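Local coordinates for PP1b (Porcine reproductive and respiratory syndrome virus, PDB 6JDR), which probably unwinds RNA and DNA duplexes with 5' to 3' polarity at the cost of ATP hydrolysis, as the nsp10 helicase part of the viral replicase polyprotein, at residues R94-R99 against A121-L126; D234-L239 against H261-D266; S139-S144 against F265-Q270; C187-P192 against P200-T205. The protein carries 1 engineered substitution. All coordinates share one frame; numbering follows the deposited sequence.

In the fold
Interactions 2 and 3 lie in the helicase core, interaction 1 in the antiparallel sheet nearer the zinc-binding region, and interaction 4 at the surface of the helicase core. The most fully buried is interaction 2, which is apolar across its faces; interactions 1 and 3 are partly buried. Interaction 3 shares Phe265 and Asp266 with interaction 2, and the two touch through Val141, Leu239 and Val264, so helices 134-142 and 232-239 pack around one loop. Interaction 1, about 30 Å from interaction 2 between centres, relies on strand-to-strand hydrogen bonds. Interaction 4 folds a loop back on itself with a single hydrogen bond and a ring-to-proline contact, whereas interaction 3 sets carbonyl oxygens against a proline ring.

Interaction 1. Residues R94-R99 against A121-L126; sequences RYQTRR and ASTALL
Gln96 and Thr123 form the hydrogen-bonded pair of two antiparallel strands, each backbone serving the other: Gln96 N donates to Thr123 O at 2.9 Å, and Thr123 N to Gln96 O at 3.2 Å, the latter in the carbonyl plane. One step along, Tyr95 and Ala124 are a non-hydrogen-bonded pair, followed by a nearly straight bond (171°) from Leu125 N to Arg94 O at 2.9 Å. Just past the end of strand 93-97, a water accepts from Arg98 N and donates to Ala121 O, both at 2.7 Å.

Several side chains find their polar partners beyond the two segments. Ser122 OG bonds Val79 O, Tyr95 OH bonds Asp91 O, and the Arg94 guanidinium makes a salt bridge to Asp23 while Leu125 CD2 lies over one of its faces, 4.0 Å from Arg94 CZ. Tyr95 CG stands anti to the carbonyl carbon (chi1 -59°), which brings Tyr95 CE1 within 3.5 Å of Ala124 CB. With strands 79-83 and 100-104 flanking it, this pair is the centre of a four-stranded antiparallel sheet, consistent with the 1B domain of arterivirus helicases.

Interaction 2. Residues D234-L239 against H261-D266; sequences DVLRLL and HCYVFD
Val235 and Leu236, neighbours on helix 232-239, give up the largest areas here, and Val264 in the facing loop is the residue both of them meet. Val235 presents CG1, which lies anti to the backbone N (chi1 169°); this Val235 CG1 branch approaches Cys262 SG at 4.0 Å and Val264 CG2 at 4.1 Å, the two valines sliding past each other in opposite directions. Leu236 works through CD2 alone. Leu236 CD2 sits 3.7 Å from Tyr263 OH and 3.9 Å from Tyr263 CE2, with the leucine crossing the tyrosine at about a right angle, and it also comes within 4.0 Å of Val264 CG1.

On Val264, CG1 touches Leu236 CD2, CG2 touches Val235 CG1, and both branches meet Leu239 CD1. The Leu239 and Val264 side chains reach toward each other tip to tip, with Val264 CG2 3.8 Å from Leu239 CD1. Val264 CG1 also lies over one face of the Tyr263 ring, near its rim. Val137 and Val141 of helix 134-142 reach the same cluster, as do Leu64 and Val67 at helix 63-67.

His261 turns to a partner within its own segment: NE2 donates to both oxygens of the Asp266 carboxylate, each met on its syn side. His261 and Asp266 belong to a zinc site seen in this protein but empty in this chain. No hydrogen bond links the segments, so the contact rests on van der Waals packing and the burial of apolar groups, without a directional bond between helix and loop.

Interaction 3. Residues S139-S144 against F265-Q270; sequences SNVLRS and FDIMPQ
Met268 reaches across to Ser144, and its side chain runs along the serine one atom at a time. From CB, the chain leaves with CG anti to the backbone N (chi1 -154°). Met268 CG passes 3.8 Å from Val141 O and 3.9 Å from Ser144 CB. Met268 SD follows, also near Ser144 CB at 4.0 Å, and a bend at the last torsion sets the terminal Met268 CE 3.7 Å from Ser144 CB and 4.1 Å from Ser144 OG. The hydroxyl itself is engaged elsewhere, donating to Asn140 O from above the carbonyl plane and bonding Leu244 N; these bonds hold the serine while the methionine lies along its carbon.

Beside Met268, the Pro269 ring is set among carbonyl oxygens at and just beyond the end of helix 134-142: Pro269 CD is 3.2 Å from Ser144 O and also close to Val141 O, and Pro269 CG lies 3.4 Å from Leu142 O. The Val141 and Ile267 side chains cross at about a right angle, with Val141 CG1 3.9 Å from Ile267 CG1.

Met268 also packs on Phe146 and Cys246, and Pro269 shares a backbone hydrogen bond with Phe146. Helix 134-142 thus runs into strand 145-148 just where the loop enters strand 270-276, its parallel neighbour, as is typical of the RecA-like core of superfamily 1 helicases, in which the first of these strands leads into a probable P-loop.

Interaction 4. Residues C187-P192 against P200-T205; sequences CRFNVP and PAPSRT
Cys187 O accepts the backbone N-H of Ser203, with Ser203 N 3.0 Å from Cys187 O, the one hydrogen bond between two irregular segments whose end-to-end directions are 134° apart and whose CA atoms come nearest at Arg188 and Pro202. Around that bond the Ser203 side chain lies close to the same peptide, with Ser203 CB 3.4 Å from Cys187 O.

Phe189 and Pro202 make the main side-chain contact. Pro202 CB stands over the centre of the Phe189 ring, 3.7 Å from its centroid and only 10° off the ring normal, a CH-pi interaction. Phe189 has its CG between the backbone N and the carbonyl carbon (chi1 55°), which swings the ring beneath the proline. At the ring's edge, near its plane, lies Pro200 O, 3.6 Å from Phe189 CZ. Pro202 CB also touches Phe189 O at 3.4 Å.

Both segments belong to the long connection between helix 174-184 and strand 208-211, the second half of a beta-alpha-beta crossover that begins at strand 168-171, the parallel neighbour of 208-211, in the helicase core. Met177 and Ile181 of that helix also pack on the Phe189 ring.

Arg188 runs the other way along the loop. Its aliphatic part, bent at chi2 and chi3, passes the carbonyl groups of the second segment: Arg188 CG is 3.5 Å from Ser203 O and Arg188 CD 3.4 Å from Arg204 O. Beyond them NH1 makes a weak hydrogen bond to Gly206 O, and the Arg188 backbone pairs with Pro207 and Val209.

Interaction 1. Residues R94-R99 against A121-L126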
loop_
_atom_site.group_PDB
_atom_site.type_symbol
_atom_site.label_atom_id
_atom_site.label_comp_id
_atom_site.label_asym_id
_atom_site.label_seq_id
_atom_site.Cartn_x
_atom_site.Cartn_y
_atom_site.Cartn_z
ATOM N N ARG A 94 -31.956 -10.158 8.380
ATOM C CA ARG A 94 -32.086 -10.579 9.774
ATOM C C ARG A 94 -32.944 -9.588 10.567
ATOM O O ARG A 94 -32.776 -8.375 10.444
ATOM C CB ARG A 94 -30.696 -10.730 10.394
ATOM C CG ARG A 94 -30.568 -11.885 11.377
ATOM C CD ARG A 94 -29.281 -12.665 11.144
ATOM N NE ARG A 94 -28.092 -11.817 11.257
ATOM C CZ ARG A 94 -27.231 -11.819 12.277
ATOM N NH1 ARG A 94 -27.385 -12.633 13.322
ATOM N NH2 ARG A 94 -26.190 -10.993 12.246
ATOM N N TYR A 95 -33.865 -10.122 11.371
ATOM C CA TYR A 95 -34.895 -9.325 12.039
ATOM C C TYR A 95 -35.105 -9.761 13.489
ATOM O O TYR A 95 -35.027 -10.950 13.799
ATOM C CB TYR A 95 -36.227 -9.482 11.305
ATOM C CG TYR A 95 -36.227 -9.066 9.848
ATOM C CD1 TYR A 95 -36.632 -7.788 9.470
ATOM C CD2 TYR A 95 -35.849 -9.958 8.842
ATOM C CE1 TYR A 95 -36.650 -7.405 8.139
ATOM C CE2 TYR A 95 -35.862 -9.582 7.508
ATOM C CZ TYR A 95 -36.265 -8.304 7.159
ATOM O OH TYR A 95 -36.286 -7.912 5.835
ATOM N N GLN A 96 -35.385 -8.798 14.368
ATOM C CA GLN A 96 -35.820 -9.094 15.736
ATOM C C GLN A 96 -37.345 -9.168 15.751
ATOM O O GLN A 96 -38.016 -8.330 15.151
ATOM C CB GLN A 96 -35.349 -8.019 16.724
ATOM C CG GLN A 96 -33.853 -8.010 17.011
ATOM C CD GLN A 96 -33.394 -9.153 17.903
ATOM O OE1 GLN A 96 -34.199 -9.954 18.386
ATOM N NE2 GLN A 96 -32.083 -9.234 18.125
ATOM N N THR A 97 -37.875 -10.181 16.432
ATOM C CA THR A 97 -39.315 -10.396 16.559
ATOM C C THR A 97 -39.617 -10.884 17.969
ATOM O O THR A 97 -38.696 -11.129 18.747
ATOM C CB THR A 97 -39.810 -11.471 15.573
ATOM O OG1 THR A 97 -39.265 -12.745 15.941
ATOM C CG2 THR A 97 -39.402 -11.134 14.144
ATOM N N ARG A 98 -40.901 -11.052 18.289
ATOM C CA ARG A 98 -41.307 -11.600 19.590
ATOM C C ARG A 98 -40.772 -13.019 19.821
ATOM O O ARG A 98 -40.599 -13.437 20.960
ATOM C CB ARG A 98 -42.834 -11.566 19.761
ATOM C CG ARG A 98 -43.627 -12.449 18.805
ATOM C CD ARG A 98 -45.111 -12.424 19.145
ATOM N NE ARG A 98 -45.902 -13.268 18.247
ATOM C CZ ARG A 98 -46.426 -12.881 17.081
ATOM N NH1 ARG A 98 -46.261 -11.640 16.624
ATOM N NH2 ARG A 98 -47.123 -13.748 16.357
ATOM N N ARG A 99 -40.505 -13.743 18.736
ATOM C CA ARG A 99 -39.849 -15.053 18.803
ATOM C C ARG A 99 -38.315 -14.941 18.733
ATOM O O ARG A 99 -37.634 -15.903 18.376
ATOM C CB ARG A 99 -40.378 -15.962 17.678
ATOM C CG ARG A 99 -41.675 -16.694 18.012
ATOM C CD ARG A 99 -41.412 -18.146 18.399
ATOM N NE ARG A 99 -42.583 -18.802 18.986
ATOM C CZ ARG A 99 -42.962 -18.699 20.261
ATOM N NH1 ARG A 99 -42.276 -17.955 21.125
ATOM N NH2 ARG A 99 -44.047 -19.346 20.680
ATOM N N ALA A 121 -44.400 -8.296 14.179
ATOM C CA ALA A 121 -43.720 -7.010 14.213
ATOM C C ALA A 121 -42.220 -7.300 14.150
ATOM O O ALA A 121 -41.711 -8.117 14.919
ATOM C CB ALA A 121 -44.066 -6.254 15.481
ATOM N N SER A 122 -41.523 -6.650 13.225
ATOM C CA SER A 122 -40.118 -6.950 12.992
ATOM C C SER A 122 -39.293 -5.693 12.760
ATOM O O SER A 122 -39.663 -4.826 11.963
ATOM C CB SER A 122 -39.968 -7.900 11.796
ATOM O OG SER A 122 -40.282 -7.246 10.577
ATOM N N THR A 123 -38.176 -5.603 13.470
ATOM C CA THR A 123 -37.180 -4.578 13.212
ATOM C C THR A 123 -35.988 -5.261 12.564
ATOM O O THR A 123 -35.442 -6.217 13.115
ATOM C CB THR A 123 -36.731 -3.878 14.506
ATOM O OG1 THR A 123 -36.253 -4.856 15.438
ATOM C CG2 THR A 123 -37.889 -3.111 15.129
ATOM N N ALA A 124 -35.605 -4.784 11.385
ATOM C CA ALA A 124 -34.452 -5.318 10.673
ATOM C C ALA A 124 -33.155 -4.849 11.321
ATOM O O ALA A 124 -33.058 -3.709 11.781
ATOM C CB ALA A 124 -34.486 -4.884 9.214
ATOM N N LEU A 125 -32.167 -5.738 11.360
ATOM C CA LEU A 125 -30.801 -5.360 11.715
ATOM C C LEU A 125 -30.224 -4.493 10.609
ATOM O O LEU A 125 -30.410 -4.787 9.426
ATOM C CB LEU A 125 -29.922 -6.599 11.907
ATOM C CG LEU A 125 -29.829 -7.158 13.328
ATOM C CD1 LEU A 125 -31.199 -7.281 13.975
ATOM C CD2 LEU A 125 -29.112 -8.501 13.313
ATOM N N LEU A 126 -29.531 -3.425 10.993
ATOM C CA LEU A 126 -28.877 -2.548 10.026
ATOM C C LEU A 126 -27.633 -3.231 9.457
ATOM O O LEU A 126 -27.069 -4.133 10.084
ATOM C CB LEU A 126 -28.488 -1.217 10.679
ATOM C CG LEU A 126 -29.638 -0.365 11.228
ATOM C CD1 LEU A 126 -29.113 0.790 12.060
ATOM C CD2 LEU A 126 -30.515 0.159 10.102
HETATM O O HOH W 1 -45.737 -8.880 17.170
HETATM O O HOH W 2 -42.711 -9.925 16.652
#

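Interaction 2. Residues D234-L239 against H261-D266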
loop_
_atom_site.group_PDB
_atom_site.type_symbol
_atom_site.label_atom_id
_atom_site.label_comp_id
_atom_site.label_asym_id
_atom_site.label_seq_id
_atom_site.Cartn_x
_atom_site.Cartn_y
_atom_site.Cartn_z
ATOM N N ASP A 234 -15.177 2.127 7.598
ATOM C CA ASP A 234 -14.979 1.530 6.276
ATOM C C ASP A 234 -13.641 0.800 6.185
ATOM O O ASP A 234 -13.536 -0.226 5.522
ATOM C CB ASP A 234 -15.053 2.585 5.170
ATOM C CG ASP A 234 -16.455 3.092 4.938
ATOM O OD1 ASP A 234 -17.418 2.361 5.242
ATOM O OD2 ASP A 234 -16.603 4.220 4.437
ATOM N N VAL A 235 -12.623 1.337 6.846
ATOM C CA VAL A 235 -11.313 0.700 6.854
ATOM C C VAL A 235 -11.391 -0.646 7.578
ATOM O O VAL A 235 -10.810 -1.637 7.128
ATOM C CB VAL A 235 -10.239 1.607 7.489
ATOM C CG1 VAL A 235 -8.952 0.838 7.739
ATOM C CG2 VAL A 235 -9.975 2.802 6.586
ATOM N N LEU A 236 -12.119 -0.673 8.691
ATOM C CA LEU A 236 -12.332 -1.915 9.424
ATOM C C LEU A 236 -13.131 -2.936 8.607
ATOM O O LEU A 236 -12.887 -4.135 8.711
ATOM C CB LEU A 236 -13.021 -1.641 10.757
ATOM C CG LEU A 236 -12.208 -0.873 11.801
ATOM C CD1 LEU A 236 -13.030 -0.722 13.068
ATOM C CD2 LEU A 236 -10.892 -1.577 12.099
ATOM N N ARG A 237 -14.078 -2.458 7.799
ATOM C CA ARG A 237 -14.821 -3.332 6.885
ATOM C C ARG A 237 -13.880 -4.039 5.913
ATOM O O ARG A 237 -13.982 -5.250 5.726
ATOM C CB ARG A 237 -15.877 -2.553 6.098
ATOM C CG ARG A 237 -17.113 -2.176 6.895
ATOM C CD ARG A 237 -18.100 -1.396 6.033
ATOM N NE ARG A 237 -19.332 -1.071 6.756
ATOM C CZ ARG A 237 -19.779 0.158 7.037
ATOM N NH1 ARG A 237 -19.117 1.254 6.662
ATOM N NH2 ARG A 237 -20.923 0.291 7.702
ATOM N N LEU A 238 -12.969 -3.282 5.303
ATOM C CA LEU A 238 -11.977 -3.848 4.385
ATOM C C LEU A 238 -11.051 -4.830 5.096
ATOM O O LEU A 238 -10.872 -5.961 4.651
ATOM C CB LEU A 238 -11.133 -2.747 3.741
ATOM C CG LEU A 238 -11.832 -1.768 2.792
ATOM C CD1 LEU A 238 -10.806 -0.823 2.185
ATOM C CD2 LEU A 238 -12.606 -2.497 1.701
ATOM N N LEU A 239 -10.474 -4.394 6.211
ATOM C CA LEU A 239 -9.559 -5.230 6.975
ATOM C C LEU A 239 -10.196 -6.506 7.525
ATOM O O LEU A 239 -9.486 -7.444 7.882
ATOM C CB LEU A 239 -8.918 -4.426 8.101
ATOM C CG LEU A 239 -7.874 -3.431 7.600
ATOM C CD1 LEU A 239 -7.447 -2.484 8.711
ATOM C CD2 LEU A 239 -6.672 -4.164 7.026
ATOM N N HIS A 261 -6.767 9.520 12.466
ATOM C CA HIS A 261 -6.534 8.456 11.504
ATOM C C HIS A 261 -6.884 7.140 12.169
ATOM O O HIS A 261 -6.881 7.046 13.393
ATOM C CB HIS A 261 -5.077 8.458 11.036
ATOM C CG HIS A 261 -4.083 8.331 12.148
ATOM N ND1 HIS A 261 -3.528 9.423 12.777
ATOM C CD2 HIS A 261 -3.546 7.240 12.745
ATOM C CE1 HIS A 261 -2.689 9.012 13.712
ATOM N NE2 HIS A 261 -2.683 7.692 13.714
ATOM N N CYS A 262 -7.194 6.126 11.371
ATOM C CA CYS A 262 -7.597 4.839 11.927
ATOM C C CYS A 262 -6.489 4.279 12.813
ATOM O O CYS A 262 -5.317 4.296 12.434
ATOM C CB CYS A 262 -7.946 3.846 10.819
ATOM S SG CYS A 262 -8.931 2.443 11.397
ATOM N N TYR A 263 -6.866 3.796 13.995
ATOM C CA TYR A 263 -5.910 3.248 14.966
ATOM C C TYR A 263 -5.029 2.139 14.378
ATOM O O TYR A 263 -3.887 1.965 14.800
ATOM C CB TYR A 263 -6.641 2.707 16.199
ATOM C CG TYR A 263 -7.279 1.358 15.959
ATOM C CD1 TYR A 263 -6.618 0.182 16.309
ATOM C CD2 TYR A 263 -8.528 1.254 15.353
ATOM C CE1 TYR A 263 -7.188 -1.058 16.071
ATOM C CE2 TYR A 263 -9.110 0.019 15.117
ATOM C CZ TYR A 263 -8.435 -1.134 15.477
ATOM O OH TYR A 263 -9.008 -2.361 15.242
ATOM N N VAL A 264 -5.565 1.390 13.413
ATOM C CA VAL A 264 -4.829 0.279 12.811
ATOM C C VAL A 264 -3.477 0.696 12.232
ATOM O O VAL A 264 -2.545 -0.107 12.221
ATOM C CB VAL A 264 -5.641 -0.462 11.718
ATOM C CG1 VAL A 264 -6.875 -1.125 12.317
ATOM C CG2 VAL A 264 -6.014 0.459 10.559
ATOM N N PHE A 265 -3.363 1.945 11.779
ATOM C CA PHE A 265 -2.119 2.431 11.169
ATOM C C PHE A 265 -0.975 2.567 12.165
ATOM O O PHE A 265 0.189 2.489 11.780
ATOM C CB PHE A 265 -2.332 3.773 10.457
ATOM C CG PHE A 265 -3.439 3.756 9.444
ATOM C CD1 PHE A 265 -3.646 2.653 8.628
ATOM C CD2 PHE A 265 -4.274 4.853 9.305
ATOM C CE1 PHE A 265 -4.673 2.641 7.701
ATOM C CE2 PHE A 265 -5.298 4.848 8.379
ATOM C CZ PHE A 265 -5.501 3.743 7.576
ATOM N N ASP A 266 -1.309 2.760 13.438
ATOM C CA ASP A 266 -0.306 2.845 14.498
ATOM C C ASP A 266 0.204 1.477 14.956
ATOM O O ASP A 266 1.186 1.399 15.689
ATOM C CB ASP A 266 -0.870 3.624 15.685
ATOM C CG ASP A 266 -1.257 5.042 15.311
ATOM O OD1 ASP A 266 -0.439 5.724 14.657
ATOM O OD2 ASP A 266 -2.379 5.475 15.654
#

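Interaction 3. Residues S139-S144 against F265-Q270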
loop_
_atom_site.group_PDB
_atom_site.type_symbol
_atom_site.label_atom_id
_atom_site.label_comp_id
_atom_site.label_asym_id
_atom_site.label_seq_id
_atom_site.Cartn_x
_atom_site.Cartn_y
_atom_site.Cartn_z
ATOM N N SER A 139 -5.668 -10.078 12.575
ATOM C CA SER A 139 -4.846 -10.917 11.709
ATOM C C SER A 139 -4.392 -10.173 10.450
ATOM O O SER A 139 -3.205 -10.157 10.122
ATOM C CB SER A 139 -5.626 -12.179 11.326
ATOM O OG SER A 139 -5.013 -12.863 10.247
ATOM N N ASN A 140 -5.338 -9.556 9.751
ATOM C CA ASN A 140 -5.043 -8.858 8.499
ATOM C C ASN A 140 -4.176 -7.611 8.672
ATOM O O ASN A 140 -3.418 -7.258 7.767
ATOM C CB ASN A 140 -6.342 -8.499 7.775
ATOM C CG ASN A 140 -7.039 -9.716 7.194
ATOM O OD1 ASN A 140 -6.392 -10.628 6.679
ATOM N ND2 ASN A 140 -8.363 -9.734 7.263
ATOM N N VAL A 141 -4.289 -6.950 9.824
ATOM C CA VAL A 141 -3.446 -5.790 10.141
ATOM C C VAL A 141 -1.968 -6.167 10.169
ATOM O O VAL A 141 -1.121 -5.396 9.716
ATOM C CB VAL A 141 -3.858 -5.145 11.486
ATOM C CG1 VAL A 141 -2.728 -4.328 12.100
ATOM C CG2 VAL A 141 -5.082 -4.267 11.291
ATOM N N LEU A 142 -1.666 -7.349 10.702
ATOM C CA LEU A 142 -0.289 -7.838 10.767
ATOM C C LEU A 142 0.290 -8.086 9.375
ATOM O O LEU A 142 1.456 -7.794 9.128
ATOM C CB LEU A 142 -0.207 -9.121 11.596
ATOM C CG LEU A 142 -0.577 -9.005 13.078
ATOM C CD1 LEU A 142 -0.680 -10.392 13.699
ATOM C CD2 LEU A 142 0.420 -8.144 13.841
ATOM N N ARG A 143 -0.538 -8.607 8.474
ATOM C CA ARG A 143 -0.129 -8.886 7.097
ATOM C C ARG A 143 -0.348 -7.700 6.143
ATOM O O ARG A 143 -0.261 -7.858 4.924
ATOM C CB ARG A 143 -0.872 -10.122 6.578
ATOM C CG ARG A 143 -0.523 -11.403 7.323
ATOM C CD ARG A 143 -1.205 -12.618 6.705
ATOM N N SER A 144 -0.628 -6.521 6.698
ATOM C CA SER A 144 -0.771 -5.289 5.921
ATOM C C SER A 144 0.516 -4.472 6.026
ATOM O O SER A 144 1.425 -4.833 6.774
ATOM C CB SER A 144 -1.950 -4.463 6.448
ATOM O OG SER A 144 -3.189 -5.085 6.157
ATOM N N PHE A 265 -3.363 1.945 11.779
ATOM C CA PHE A 265 -2.119 2.431 11.169
ATOM C C PHE A 265 -0.975 2.567 12.165
ATOM O O PHE A 265 0.189 2.489 11.780
ATOM C CB PHE A 265 -2.332 3.773 10.457
ATOM C CG PHE A 265 -3.439 3.756 9.444
ATOM C CD1 PHE A 265 -3.646 2.653 8.628
ATOM C CD2 PHE A 265 -4.274 4.853 9.305
ATOM C CE1 PHE A 265 -4.673 2.641 7.701
ATOM C CE2 PHE A 265 -5.298 4.848 8.379
ATOM C CZ PHE A 265 -5.501 3.743 7.576
ATOM N N ASP A 266 -1.309 2.760 13.438
ATOM C CA ASP A 266 -0.306 2.845 14.498
ATOM C C ASP A 266 0.204 1.477 14.956
ATOM O O ASP A 266 1.186 1.399 15.689
ATOM C CB ASP A 266 -0.870 3.624 15.685
ATOM C CG ASP A 266 -1.257 5.042 15.311
ATOM O OD1 ASP A 266 -0.439 5.724 14.657
ATOM O OD2 ASP A 266 -2.379 5.475 15.654
ATOM N N ILE A 267 -0.464 0.407 14.537
ATOM C CA ILE A 267 -0.025 -0.957 14.848
ATOM C C ILE A 267 0.290 -1.762 13.582
ATOM O O ILE A 267 0.621 -2.943 13.654
ATOM C CB ILE A 267 -1.064 -1.698 15.725
ATOM C CG1 ILE A 267 -2.441 -1.739 15.051
ATOM C CG2 ILE A 267 -1.178 -1.020 17.083
ATOM C CD1 ILE A 267 -3.451 -2.606 15.778
ATOM N N MET A 268 0.210 -1.106 12.430
ATOM C CA MET A 268 0.478 -1.736 11.147
ATOM C C MET A 268 1.996 -1.729 10.916
ATOM O O MET A 268 2.693 -0.842 11.419
ATOM C CB MET A 268 -0.234 -0.941 10.047
ATOM C CG MET A 268 -0.602 -1.713 8.794
ATOM S SD MET A 268 -1.690 -0.725 7.739
ATOM C CE MET A 268 -3.295 -1.445 8.067
ATOM N N PRO A 269 2.521 -2.720 10.174
ATOM C CA PRO A 269 3.935 -2.644 9.797
ATOM C C PRO A 269 4.193 -1.448 8.882
ATOM O O PRO A 269 3.534 -1.310 7.854
ATOM C CB PRO A 269 4.184 -3.968 9.063
ATOM C CG PRO A 269 3.126 -4.884 9.564
ATOM C CD PRO A 269 1.929 -4.023 9.827
ATOM N N GLN A 270 5.145 -0.598 9.260
ATOM C CA GLN A 270 5.388 0.661 8.554
ATOM C C GLN A 270 6.637 0.634 7.675
ATOM O O GLN A 270 7.627 -0.024 7.995
ATOM C CB GLN A 270 5.475 1.809 9.560
ATOM C CG GLN A 270 4.123 2.167 10.159
ATOM C CD GLN A 270 4.223 3.087 11.357
ATOM O OE1 GLN A 270 5.211 3.804 11.533
ATOM N NE2 GLN A 270 3.189 3.074 12.192
#

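Interaction 4. Residues C187-P192 against P200-T205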
loop_
_atom_site.group_PDB
_atom_site.type_symbol
_atom_site.label_atom_id
_atom_site.label_comp_id
_atom_site.label_asym_id
_atom_site.label_seq_id
_atom_site.Cartn_x
_atom_site.Cartn_y
_atom_site.Cartn_z
ATOM N N CYS A 187 -7.834 2.308 -16.231
ATOM C CA CYS A 187 -8.347 1.582 -15.063
ATOM C C CYS A 187 -9.845 1.315 -15.187
ATOM O O CYS A 187 -10.520 1.929 -16.014
ATOM C CB CYS A 187 -8.073 2.381 -13.790
ATOM S SG CYS A 187 -8.645 4.093 -13.846
ATOM N N ARG A 188 -10.357 0.392 -14.373
ATOM C CA ARG A 188 -11.802 0.147 -14.297
ATOM C C ARG A 188 -12.431 0.904 -13.132
ATOM O O ARG A 188 -11.790 1.129 -12.108
ATOM C CB ARG A 188 -12.116 -1.348 -14.164
ATOM C CG ARG A 188 -11.939 -2.138 -15.455
ATOM C CD ARG A 188 -10.792 -3.129 -15.376
ATOM N NE ARG A 188 -11.221 -4.435 -14.876
ATOM C CZ ARG A 188 -10.400 -5.455 -14.626
ATOM N NH1 ARG A 188 -9.088 -5.334 -14.810
ATOM N NH2 ARG A 188 -10.892 -6.605 -14.180
ATOM N N PHE A 189 -13.689 1.295 -13.305
ATOM C CA PHE A 189 -14.467 1.924 -12.244
ATOM C C PHE A 189 -15.924 2.102 -12.648
ATOM O O PHE A 189 -16.276 1.991 -13.823
ATOM C CB PHE A 189 -13.880 3.286 -11.848
ATOM C CG PHE A 189 -13.712 4.240 -12.997
ATOM C CD1 PHE A 189 -14.766 5.045 -13.414
ATOM C CD2 PHE A 189 -12.492 4.356 -13.647
ATOM C CE1 PHE A 189 -14.609 5.934 -14.466
ATOM C CE2 PHE A 189 -12.328 5.246 -14.699
ATOM C CZ PHE A 189 -13.388 6.034 -15.110
ATOM N N ASN A 190 -16.761 2.366 -11.651
ATOM C CA ASN A 190 -18.137 2.780 -11.865
ATOM C C ASN A 190 -18.277 4.195 -11.333
ATOM O O ASN A 190 -18.007 4.443 -10.157
ATOM C CB ASN A 190 -19.100 1.853 -11.124
ATOM C CG ASN A 190 -19.047 0.423 -11.632
ATOM O OD1 ASN A 190 -19.108 0.175 -12.837
ATOM N ND2 ASN A 190 -18.945 -0.528 -10.712
ATOM N N VAL A 191 -18.679 5.124 -12.195
ATOM C CA VAL A 191 -18.886 6.508 -11.781
ATOM C C VAL A 191 -20.006 6.540 -10.741
ATOM O O VAL A 191 -21.085 6.002 -10.982
ATOM C CB VAL A 191 -19.239 7.420 -12.980
ATOM C CG1 VAL A 191 -19.670 8.801 -12.510
ATOM C CG2 VAL A 191 -18.048 7.539 -13.923
ATOM N N PRO A 192 -19.746 7.146 -9.570
ATOM C CA PRO A 192 -20.775 7.179 -8.529
ATOM C C PRO A 192 -21.902 8.167 -8.841
ATOM O O PRO A 192 -21.648 9.264 -9.343
ATOM C CB PRO A 192 -20.001 7.608 -7.276
ATOM C CG PRO A 192 -18.822 8.360 -7.793
ATOM C CD PRO A 192 -18.479 7.755 -9.125
ATOM N N PRO A 200 -13.936 10.751 -16.591
ATOM C CA PRO A 200 -13.695 10.123 -17.892
ATOM C C PRO A 200 -14.461 8.816 -18.071
ATOM O O PRO A 200 -15.193 8.388 -17.176
ATOM C CB PRO A 200 -12.191 9.835 -17.875
ATOM C CG PRO A 200 -11.625 10.811 -16.913
ATOM C CD PRO A 200 -12.678 10.994 -15.860
ATOM N N ALA A 201 -14.283 8.189 -19.229
ATOM C CA ALA A 201 -14.867 6.882 -19.485
ATOM C C ALA A 201 -13.979 5.805 -18.856
ATOM O O ALA A 201 -12.751 5.910 -18.902
ATOM C CB ALA A 201 -15.007 6.654 -20.983
ATOM N N PRO A 202 -14.596 4.771 -18.258
ATOM C CA PRO A 202 -13.827 3.670 -17.684
ATOM C C PRO A 202 -13.292 2.711 -18.745
ATOM O O PRO A 202 -14.012 2.352 -19.680
ATOM C CB PRO A 202 -14.850 2.958 -16.799
ATOM C CG PRO A 202 -16.157 3.218 -17.460
ATOM C CD PRO A 202 -16.047 4.587 -18.065
ATOM N N SER A 203 -12.039 2.291 -18.583
ATOM C CA SER A 203 -11.412 1.337 -19.492
ATOM C C SER A 203 -11.935 -0.083 -19.272
ATOM O O SER A 203 -12.686 -0.348 -18.329
ATOM C CB SER A 203 -9.895 1.361 -19.311
ATOM O OG SER A 203 -9.400 2.686 -19.391
ATOM N N ARG A 204 -11.531 -0.989 -20.158
ATOM C CA ARG A 204 -11.912 -2.399 -20.073
ATOM C C ARG A 204 -10.932 -3.194 -19.208
ATOM O O ARG A 204 -11.316 -4.179 -18.571
ATOM C CB ARG A 204 -11.979 -3.013 -21.475
ATOM C CG ARG A 204 -12.888 -2.277 -22.456
ATOM C CD ARG A 204 -14.329 -2.172 -21.968
ATOM N NE ARG A 204 -14.888 -3.463 -21.559
ATOM C CZ ARG A 204 -15.307 -4.418 -22.392
ATOM N NH1 ARG A 204 -15.237 -4.258 -23.712
ATOM N NH2 ARG A 204 -15.798 -5.551 -21.900
ATOM N N THR A 205 -9.670 -2.765 -19.198
ATOM C CA THR A 205 -8.625 -3.407 -18.404
ATOM C C THR A 205 -7.954 -2.400 -17.470
ATOM O O THR A 205 -8.167 -1.190 -17.589
ATOM C CB THR A 205 -7.549 -4.028 -19.311
ATOM O OG1 THR A 205 -6.980 -3.010 -20.145
ATOM C CG2 THR A 205 -8.151 -5.125 -20.184
#